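Local coordinates for protein oligopeptide ABC transporter OppAIV (Borrelia burgdorferi B31, PDB 4GL8) that probably binds oligopeptides outside the cytoplasmic membrane and hands them to an ABC transporter for uptake into the cell, at residues 296-299 with 300-303; 348-351 with 352-355; 228-231 with 232-235. One frame throughout, in Å; residues are numbered along the deposited sequence.

Contact 1: residues 296-299 with 300-303; sequences KVKP and LDNV
Lys298 reaches Asp301 because its chain runs out extended and then bends at the last torsion (chi4 -77°), while the Asp301 carboxylate is swung between its own backbone N and carbonyl carbon (chi1 54°), back toward the preceding residues. The two side chains thus meet at a slant, and Lys298 NZ makes a salt bridge on the syn lone pair of Asp301 OD2; the modelled separation of these two atoms, 2.5 Å, is unusually short and its exact value doubtful. The lysine stem follows the carboxylate as well, with CG 3.4 Å from that same oxygen. The backbone folds through two overlapping turns. The peptide bond before Pro299 is cis, and Leu300 N donates to Val297 O (2.9 Å), closing a turn of type VI, as the cis proline at its third position requires. A type I turn follows, closed by Asn302 N on Pro299 O at 3.0 Å, and ends on Asn302, the N-cap of helix 303-311. On the buried side Leu300 sets its CB 3.2 Å from Val297 O and extends to Leu309 of that helix, while the Pro299 ring packs against Tyr363, Phe369 and Pro370. Apolar groups cover the inner side of the double turn, and the ion pair spans its outer side. Since Lys298 is exposed and Asp301 partly so, solvent probably screens the pair, whose contribution to stability may be modest.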
ATOM      1  N   LYS A 296     -13.308  18.720   6.142  1.00 28.55           N
ATOM      2  CA  LYS A 296     -13.431  19.709   7.206  1.00 30.52           C
ATOM      3  C   LYS A 296     -12.790  21.042   6.810  1.00 29.25           C
ATOM      4  O   LYS A 296     -12.788  21.955   7.615  1.00 30.60           O
ATOM      5  CB  LYS A 296     -12.772  19.238   8.523  1.00 33.40           C
ATOM      6  CG  LYS A 296     -12.948  17.771   8.921  1.00 36.47           C
ATOM      7  CD  LYS A 296     -14.399  17.391   9.184  1.00 38.92           C
ATOM      8  CE  LYS A 296     -14.867  17.937  10.522  1.00 42.34           C
ATOM      9  NZ  LYS A 296     -16.176  18.646  10.383  1.00 43.53           N
ATOM     10  N   VAL A 297     -12.197  21.152   5.622  1.00 26.49           N
ATOM     11  CA  VAL A 297     -11.587  22.420   5.213  1.00 25.59           C
ATOM     12  C   VAL A 297     -12.438  23.061   4.151  1.00 24.33           C
ATOM     13  O   VAL A 297     -12.657  22.466   3.103  1.00 24.07           O
ATOM     14  CB  VAL A 297     -10.140  22.248   4.687  1.00 25.17           C
ATOM     15  CG1 VAL A 297      -9.624  23.559   4.123  1.00 25.45           C
ATOM     16  CG2 VAL A 297      -9.237  21.772   5.807  1.00 25.46           C
ATOM     17  N   LYS A 298     -12.920  24.268   4.407  1.00 23.95           N
ATOM     18  CA  LYS A 298     -13.772  24.936   3.439  1.00 23.46           C
ATOM     19  C   LYS A 298     -12.974  25.511   2.279  1.00 23.09           C
ATOM     20  O   LYS A 298     -11.878  26.016   2.494  1.00 23.70           O
ATOM     21  CB  LYS A 298     -14.592  26.015   4.129  1.00 24.36           C
ATOM     22  CG  LYS A 298     -15.550  25.409   5.139  1.00 24.52           C
ATOM     23  CD  LYS A 298     -16.472  26.439   5.730  1.00 25.37           C
ATOM     24  CE  LYS A 298     -17.541  25.798   6.600  1.00 25.53           C
ATOM     25  NZ  LYS A 298     -18.626  25.175   5.792  1.00 24.77           N
ATOM     26  N   PRO A 299     -13.524  25.472   1.039  1.00 22.63           N
ATOM     27  CA  PRO A 299     -14.836  25.008   0.615  1.00 22.14           C
ATOM     28  C   PRO A 299     -14.854  23.559   0.067  1.00 21.06           C
ATOM     29  O   PRO A 299     -15.698  23.228  -0.777  1.00 20.48           O
ATOM     30  CB  PRO A 299     -15.164  25.987  -0.509  1.00 22.77           C
ATOM     31  CG  PRO A 299     -13.842  26.173  -1.196  1.00 22.74           C
ATOM     32  CD  PRO A 299     -12.808  26.096  -0.093  1.00 22.89           C
ATOM     33  N   LEU A 300     -13.977  22.699   0.583  1.00 20.03           N
ATOM     34  CA  LEU A 300     -13.905  21.326   0.113  1.00 19.11           C
ATOM     35  C   LEU A 300     -15.085  20.481   0.626  1.00 18.95           C
ATOM     36  O   LEU A 300     -15.332  19.385   0.127  1.00 18.39           O
ATOM     37  CB  LEU A 300     -12.548  20.701   0.454  1.00 18.69           C
ATOM     38  CG  LEU A 300     -11.321  21.468  -0.060  1.00 18.78           C
ATOM     39  CD1 LEU A 300     -10.020  20.848   0.422  1.00 18.33           C
ATOM     40  CD2 LEU A 300     -11.338  21.483  -1.582  1.00 18.60           C
ATOM     41  N   ASP A 301     -15.849  21.038   1.567  1.00 19.23           N
ATOM     42  CA  ASP A 301     -17.098  20.454   2.017  1.00 19.33           C
ATOM     43  C   ASP A 301     -18.239  20.651   1.012  1.00 19.35           C
ATOM     44  O   ASP A 301     -19.344  20.167   1.236  1.00 19.47           O
ATOM     45  CB  ASP A 301     -17.503  21.008   3.418  1.00 20.14           C
ATOM     46  CG  ASP A 301     -17.562  22.530   3.475  1.00 20.71           C
ATOM     47  OD1 ASP A 301     -17.173  23.213   2.527  1.00 20.80           O
ATOM     48  OD2 ASP A 301     -17.988  23.073   4.513  1.00 22.03           O
ATOM     49  N   ASN A 302     -17.970  21.371  -0.078  1.00 19.05           N
ATOM     50  CA  ASN A 302     -18.968  21.686  -1.094  1.00 19.32           C
ATOM     51  C   ASN A 302     -18.826  20.735  -2.279  1.00 19.07           C
ATOM     52  O   ASN A 302     -17.846  20.831  -3.021  1.00 18.71           O
ATOM     53  CB  ASN A 302     -18.787  23.140  -1.561  1.00 19.55           C
ATOM     54  CG  ASN A 302     -19.929  23.636  -2.411  1.00 19.90           C
ATOM     55  OD1 ASN A 302     -20.573  22.888  -3.152  1.00 19.85           O
ATOM     56  ND2 ASN A 302     -20.180  24.905  -2.314  1.00 20.45           N
ATOM     57  N   VAL A 303     -19.810  19.852  -2.464  1.00 19.43           N
ATOM     58  CA  VAL A 303     -19.721  18.786  -3.496  1.00 19.70           C
ATOM     59  C   VAL A 303     -19.410  19.364  -4.879  1.00 20.23           C
ATOM     60  O   VAL A 303     -18.565  18.840  -5.582  1.00 19.47           O
ATOM     61  CB  VAL A 303     -20.949  17.843  -3.481  1.00 20.27           C
ATOM     62  CG1 VAL A 303     -22.240  18.561  -3.876  1.00 21.24           C
ATOM     63  CG2 VAL A 303     -20.743  16.639  -4.376  1.00 20.52           C
TER

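Contact 2: residues 348-351 with 352-355; sequences LFDA and EMAK
Ala354 and the Asp350 cap beside it make the tightly packed part of this helix start. Ala354 is buried, its small CB facing the carbonyl oxygens of Asp350 and Ala351, and it packs on Phe311 and Leu397 of neighbouring helices; Phe311 also touches Asp350 and Met353. With CG of Asp350 anti to the backbone N (chi1 -168°), the carboxylate turns forward over the first turn, and OD1 accepts from Met353 N at 3.1 Å. The bond is nearly straight at the hydrogen (173°), yet the donor comes from well above the carboxylate plane, 70° out of it. The methionine side chain crosses the aspartate at about a right angle: its CB lies 3.5 Å from Asp350 CG, and its terminal CE folds back toward OD2, although the closeness of that last approach makes its detail doubtful. Here Asp350 is the N-cap of helix 351-361, a classic side-chain cap in which a carboxylate accepts from a backbone N-H of the first turn; its negative charge would also suit the positive end of the helix dipole. The regular helical bonds begin at once, from Ala354 N to Asp350 O (3.0 Å) and from Lys355 N to Ala351 O (3.0 Å). The other flank is exposed. There Glu352 curls at chi2 and Lys355 bends midway along its chain, and NZ forms a salt bridge to Glu352 OE2 at 2.9 Å, coming from the syn side and somewhat out of the carboxylate plane. Nearer the backbone, Lys355 lays its CG 3.4 Å from Ala351 O.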
ATOM      1  N   LEU A 348     -13.460  11.967 -18.762  1.00 27.29           N
ATOM      2  CA  LEU A 348     -12.138  12.099 -18.157  1.00 26.25           C
ATOM      3  C   LEU A 348     -11.752  13.545 -17.895  1.00 25.19           C
ATOM      4  O   LEU A 348     -10.773  13.793 -17.206  1.00 24.49           O
ATOM      5  CB  LEU A 348     -11.077  11.438 -19.030  1.00 27.91           C
ATOM      6  CG  LEU A 348     -11.135   9.907 -19.111  1.00 28.83           C
ATOM      7  CD1 LEU A 348      -9.978   9.376 -19.956  1.00 29.89           C
ATOM      8  CD2 LEU A 348     -11.074   9.314 -17.721  1.00 28.45           C
ATOM      9  N   PHE A 349     -12.522  14.486 -18.430  1.00 24.93           N
ATOM     10  CA  PHE A 349     -12.133  15.881 -18.433  1.00 24.91           C
ATOM     11  C   PHE A 349     -13.264  16.724 -18.991  1.00 25.77           C
ATOM     12  O   PHE A 349     -13.738  16.425 -20.090  1.00 27.43           O
ATOM     13  CB  PHE A 349     -10.872  16.034 -19.315  1.00 25.54           C
ATOM     14  CG  PHE A 349     -10.452  17.456 -19.570  1.00 25.54           C
ATOM     15  CD1 PHE A 349     -10.125  17.873 -20.861  1.00 27.23           C
ATOM     16  CD2 PHE A 349     -10.370  18.353 -18.549  1.00 24.21           C
ATOM     17  CE1 PHE A 349      -9.723  19.180 -21.103  1.00 28.35           C
ATOM     18  CE2 PHE A 349      -9.967  19.654 -18.758  1.00 25.21           C
ATOM     19  CZ  PHE A 349      -9.648  20.088 -20.039  1.00 27.36           C
ATOM     20  N   ASP A 350     -13.695  17.766 -18.272  1.00 25.44           N
ATOM     21  CA  ASP A 350     -14.697  18.729 -18.826  1.00 27.96           C
ATOM     22  C   ASP A 350     -14.597  20.080 -18.182  1.00 27.80           C
ATOM     23  O   ASP A 350     -15.219  20.336 -17.143  1.00 26.96           O
ATOM     24  CB  ASP A 350     -16.132  18.208 -18.689  1.00 28.86           C
ATOM     25  CG  ASP A 350     -17.136  19.014 -19.488  1.00 31.21           C
ATOM     26  OD1 ASP A 350     -16.871  20.184 -19.884  1.00 31.73           O
ATOM     27  OD2 ASP A 350     -18.221  18.444 -19.736  1.00 33.48           O
ATOM     28  N   ALA A 351     -13.824  20.946 -18.824  1.00 28.38           N
ATOM     29  CA  ALA A 351     -13.525  22.252 -18.279  1.00 28.78           C
ATOM     30  C   ALA A 351     -14.755  23.158 -18.186  1.00 29.64           C
ATOM     31  O   ALA A 351     -14.874  23.924 -17.226  1.00 28.88           O
ATOM     32  CB  ALA A 351     -12.412  22.932 -19.079  1.00 29.02           C
ATOM     33  N   GLU A 352     -15.655  23.076 -19.164  1.00 31.66           N
ATOM     34  CA  GLU A 352     -16.847  23.921 -19.167  1.00 33.66           C
ATOM     35  C   GLU A 352     -17.780  23.560 -18.017  1.00 32.88           C
ATOM     36  O   GLU A 352     -18.271  24.448 -17.301  1.00 31.89           O
ATOM     37  CB  GLU A 352     -17.561  23.877 -20.512  1.00 36.62           C
ATOM     38  CG  GLU A 352     -16.794  24.595 -21.628  1.00 39.22           C
ATOM     39  CD  GLU A 352     -16.475  26.080 -21.316  1.00 41.35           C
ATOM     40  OE1 GLU A 352     -17.419  26.893 -21.234  1.00 43.38           O
ATOM     41  OE2 GLU A 352     -15.277  26.445 -21.164  1.00 41.76           O
ATOM     42  N   MET A 353     -17.984  22.263 -17.812  1.00 28.98           N
ATOM     43  CA  MET A 353     -18.796  21.811 -16.724  1.00 30.19           C
ATOM     44  C   MET A 353     -18.135  22.131 -15.375  1.00 26.84           C
ATOM     45  O   MET A 353     -18.820  22.527 -14.457  1.00 25.24           O
ATOM     46  CB  MET A 353     -19.113  20.331 -16.864  1.00 35.04           C
ATOM     47  CG  MET A 353     -19.829  19.782 -15.646  1.00 38.90           C
ATOM     48  SD  MET A 353     -20.791  18.279 -15.870  1.00 48.51           S
ATOM     49  CE  MET A 353     -20.133  17.593 -17.404  1.00 47.85           C
ATOM     50  N   ALA A 354     -16.810  22.022 -15.279  1.00 25.66           N
ATOM     51  CA  ALA A 354     -16.070  22.415 -14.063  1.00 24.12           C
ATOM     52  C   ALA A 354     -16.327  23.889 -13.682  1.00 24.37           C
ATOM     53  O   ALA A 354     -16.734  24.207 -12.547  1.00 24.07           O
ATOM     54  CB  ALA A 354     -14.582  22.140 -14.236  1.00 23.36           C
ATOM     55  N   LYS A 355     -16.179  24.774 -14.652  1.00 24.71           N
ATOM     56  CA  LYS A 355     -16.460  26.202 -14.460  1.00 26.01           C
ATOM     57  C   LYS A 355     -17.872  26.491 -13.995  1.00 25.90           C
ATOM     58  O   LYS A 355     -18.100  27.384 -13.188  1.00 25.96           O
ATOM     59  CB  LYS A 355     -16.238  26.958 -15.770  1.00 27.35           C
ATOM     60  CG  LYS A 355     -14.763  27.087 -16.114  1.00 27.98           C
ATOM     61  CD  LYS A 355     -14.523  27.360 -17.584  1.00 29.86           C
ATOM     62  CE  LYS A 355     -15.102  28.699 -17.997  1.00 31.42           C
ATOM     63  NZ  LYS A 355     -15.202  28.813 -19.488  1.00 32.87           N
TER

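Contact 3: residues 228-231 with 232-235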
ATOM      1  N   TYR A 228      16.726 -18.975   8.066  1.00 27.80           N
ATOM      2  CA  TYR A 228      15.571 -18.964   7.181  1.00 26.66           C
ATOM      3  C   TYR A 228      15.344 -20.401   6.716  1.00 27.50           C
ATOM      4  O   TYR A 228      16.294 -21.091   6.384  1.00 27.79           O
ATOM      5  CB  TYR A 228      15.832 -18.003   6.020  1.00 25.02           C
ATOM      6  CG  TYR A 228      14.807 -18.026   4.916  1.00 24.23           C
ATOM      7  CD1 TYR A 228      13.460 -17.855   5.190  1.00 23.75           C
ATOM      8  CD2 TYR A 228      15.194 -18.193   3.584  1.00 23.91           C
ATOM      9  CE1 TYR A 228      12.512 -17.847   4.181  1.00 23.01           C
ATOM     10  CE2 TYR A 228      14.265 -18.193   2.569  1.00 23.94           C
ATOM     11  CZ  TYR A 228      12.916 -18.026   2.879  1.00 23.51           C
ATOM     12  OH  TYR A 228      11.976 -18.049   1.895  1.00 23.35           O
ATOM     13  N   TYR A 229      14.094 -20.863   6.695  1.00 27.99           N
ATOM     14  CA  TYR A 229      13.840 -22.294   6.432  1.00 29.32           C
ATOM     15  C   TYR A 229      14.401 -22.724   5.080  1.00 28.99           C
ATOM     16  O   TYR A 229      14.775 -23.871   4.896  1.00 29.29           O
ATOM     17  CB  TYR A 229      12.340 -22.653   6.539  1.00 29.51           C
ATOM     18  CG  TYR A 229      11.529 -22.320   5.313  1.00 28.43           C
ATOM     19  CD1 TYR A 229      11.290 -23.273   4.329  1.00 29.18           C
ATOM     20  CD2 TYR A 229      11.026 -21.038   5.134  1.00 27.55           C
ATOM     21  CE1 TYR A 229      10.556 -22.949   3.209  1.00 29.58           C
ATOM     22  CE2 TYR A 229      10.312 -20.705   4.022  1.00 27.15           C
ATOM     23  CZ  TYR A 229      10.082 -21.656   3.065  1.00 28.42           C
ATOM     24  OH  TYR A 229       9.346 -21.283   1.977  1.00 29.60           O
ATOM     25  N   ASN A 230      14.439 -21.783   4.141  1.00 28.37           N
ATOM     26  CA  ASN A 230      14.950 -22.030   2.791  1.00 28.53           C
ATOM     27  C   ASN A 230      16.189 -21.209   2.460  1.00 27.61           C
ATOM     28  O   ASN A 230      16.357 -20.782   1.325  1.00 26.74           O
ATOM     29  CB  ASN A 230      13.852 -21.751   1.759  1.00 28.26           C
ATOM     30  CG  ASN A 230      14.060 -22.521   0.476  1.00 30.34           C
ATOM     31  OD1 ASN A 230      14.534 -23.663   0.501  1.00 33.50           O
ATOM     32  ND2 ASN A 230      13.744 -21.904  -0.651  1.00 29.41           N
ATOM     33  N   SER A 231      17.064 -21.001   3.442  1.00 28.71           N
ATOM     34  CA  SER A 231      18.325 -20.268   3.230  1.00 29.67           C
ATOM     35  C   SER A 231      19.221 -20.878   2.117  1.00 31.77           C
ATOM     36  O   SER A 231      20.000 -20.177   1.479  1.00 30.42           O
ATOM     37  CB  SER A 231      19.104 -20.182   4.546  1.00 30.20           C
ATOM     38  OG  SER A 231      19.363 -21.463   5.077  1.00 31.58           O
ATOM     39  N   LYS A 232      19.104 -22.191   1.948  1.00 35.11           N
ATOM     40  CA  LYS A 232      19.551 -22.963   0.780  1.00 39.12           C
ATOM     41  C   LYS A 232      19.508 -22.230  -0.557  1.00 37.60           C
ATOM     42  O   LYS A 232      20.395 -22.393  -1.377  1.00 36.78           O
ATOM     43  CB  LYS A 232      18.585 -24.146   0.649  1.00 44.03           C
ATOM     44  CG  LYS A 232      19.080 -25.390  -0.034  1.00 48.77           C
ATOM     45  CD  LYS A 232      17.907 -26.218  -0.579  1.00 51.23           C
ATOM     46  CE  LYS A 232      16.775 -26.420   0.415  1.00 52.90           C
ATOM     47  NZ  LYS A 232      17.206 -27.144   1.651  1.00 56.01           N
ATOM     48  N   ASP A 233      18.428 -21.489  -0.805  1.00 36.56           N
ATOM     49  CA  ASP A 233      18.210 -20.852  -2.105  1.00 36.62           C
ATOM     50  C   ASP A 233      18.524 -19.365  -2.058  1.00 33.98           C
ATOM     51  O   ASP A 233      18.117 -18.633  -2.948  1.00 33.67           O
ATOM     52  CB  ASP A 233      16.753 -21.024  -2.579  1.00 38.18           C
ATOM     53  CG  ASP A 233      16.386 -22.473  -2.902  1.00 42.77           C
ATOM     54  OD1 ASP A 233      17.258 -23.331  -3.184  1.00 45.33           O
ATOM     55  OD2 ASP A 233      15.175 -22.762  -2.887  1.00 47.96           O
ATOM     56  N   VAL A 234      19.201 -18.904  -1.011  1.00 31.71           N
ATOM     57  CA  VAL A 234      19.546 -17.495  -0.917  1.00 30.22           C
ATOM     58  C   VAL A 234      21.048 -17.357  -1.188  1.00 30.82           C
ATOM     59  O   VAL A 234      21.895 -17.788  -0.407  1.00 31.14           O
ATOM     60  CB  VAL A 234      19.161 -16.874   0.445  1.00 28.76           C
ATOM     61  CG1 VAL A 234      19.472 -15.381   0.460  1.00 27.67           C
ATOM     62  CG2 VAL A 234      17.692 -17.089   0.723  1.00 28.56           C
ATOM     63  N   VAL A 235      21.361 -16.781  -2.330  1.00 31.10           N
ATOM     64  CA  VAL A 235      22.742 -16.620  -2.753  1.00 31.47           C
ATOM     65  C   VAL A 235      23.339 -15.278  -2.292  1.00 29.97           C
ATOM     66  O   VAL A 235      24.517 -15.208  -1.986  1.00 30.26           O
ATOM     67  CB  VAL A 235      22.839 -16.801  -4.279  1.00 32.30           C
ATOM     68  CG1 VAL A 235      24.225 -16.475  -4.775  1.00 34.20           C
ATOM     69  CG2 VAL A 235      22.520 -18.247  -4.623  1.00 34.47           C
TER
HETATM   70  O   HOH W   1      17.802 -24.410   3.640  1.00 32.02           O
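Asn230 and Asp233 are joined twice. CG of Asn230 lies anti to its own backbone N (chi1 -155°), which carries the amide to Asp233, where ND2 donates to OD2 at 2.8 Å. The amide and carboxylate planes stand almost perpendicular (85°); the donor lies 42° out of the carboxylate plane, and OD2 is itself tilted from the amide plane. Asp233 N in turn donates to Asn230 O at 3.1 Å, nearly straight at the hydrogen. One residue on, Val234 N binds Ser231 O at 2.9 Å. These two successive bonds form a short 3-10-like turn that follows a type I turn from Tyr228 to Ser231, in the connection between strands 219-224 and 238-242. Ser231 OG turns back to Asn226 O, and Lys224 NZ bonds Ser231 O and Val234 O, tying the turn to the end of the preceding strand. A water accepts from Lys232 N at 3.1 Å. Lys232 crosses the amide at a slant, its CE 3.6 Å from Asn230 OD1. Farther in, Val234 CG2 approaches CD2 of the Tyr228 ring obliquely at 4.0 Å, the two buried side chains crossing at about a right angle. Tyr228 continues onto Pro208, whereas the ring of Tyr229 makes a cation-pi contact with Arg96.

Overall arrangement
Along the chain, contact 3 comes first, then contact 1, then contact 2. Contacts 1 and 2 are neighbours in space, their centres about 19 Å apart and their nearest atoms about 9 Å apart, and helix 303-311 connects them: contact 1 leads into its N-terminus, while Phe311 at its other end packs on the start of helix 351-361 in contact 2. Contact 3 lies on the opposite side of the chain's centre, about 54 Å from contact 1 and about 56 Å from contact 2, between centres. All three are peripheral connections, two near opposite ends of one helix and one between strands 219-224 and 238-242, within the family 5 solute-binding region.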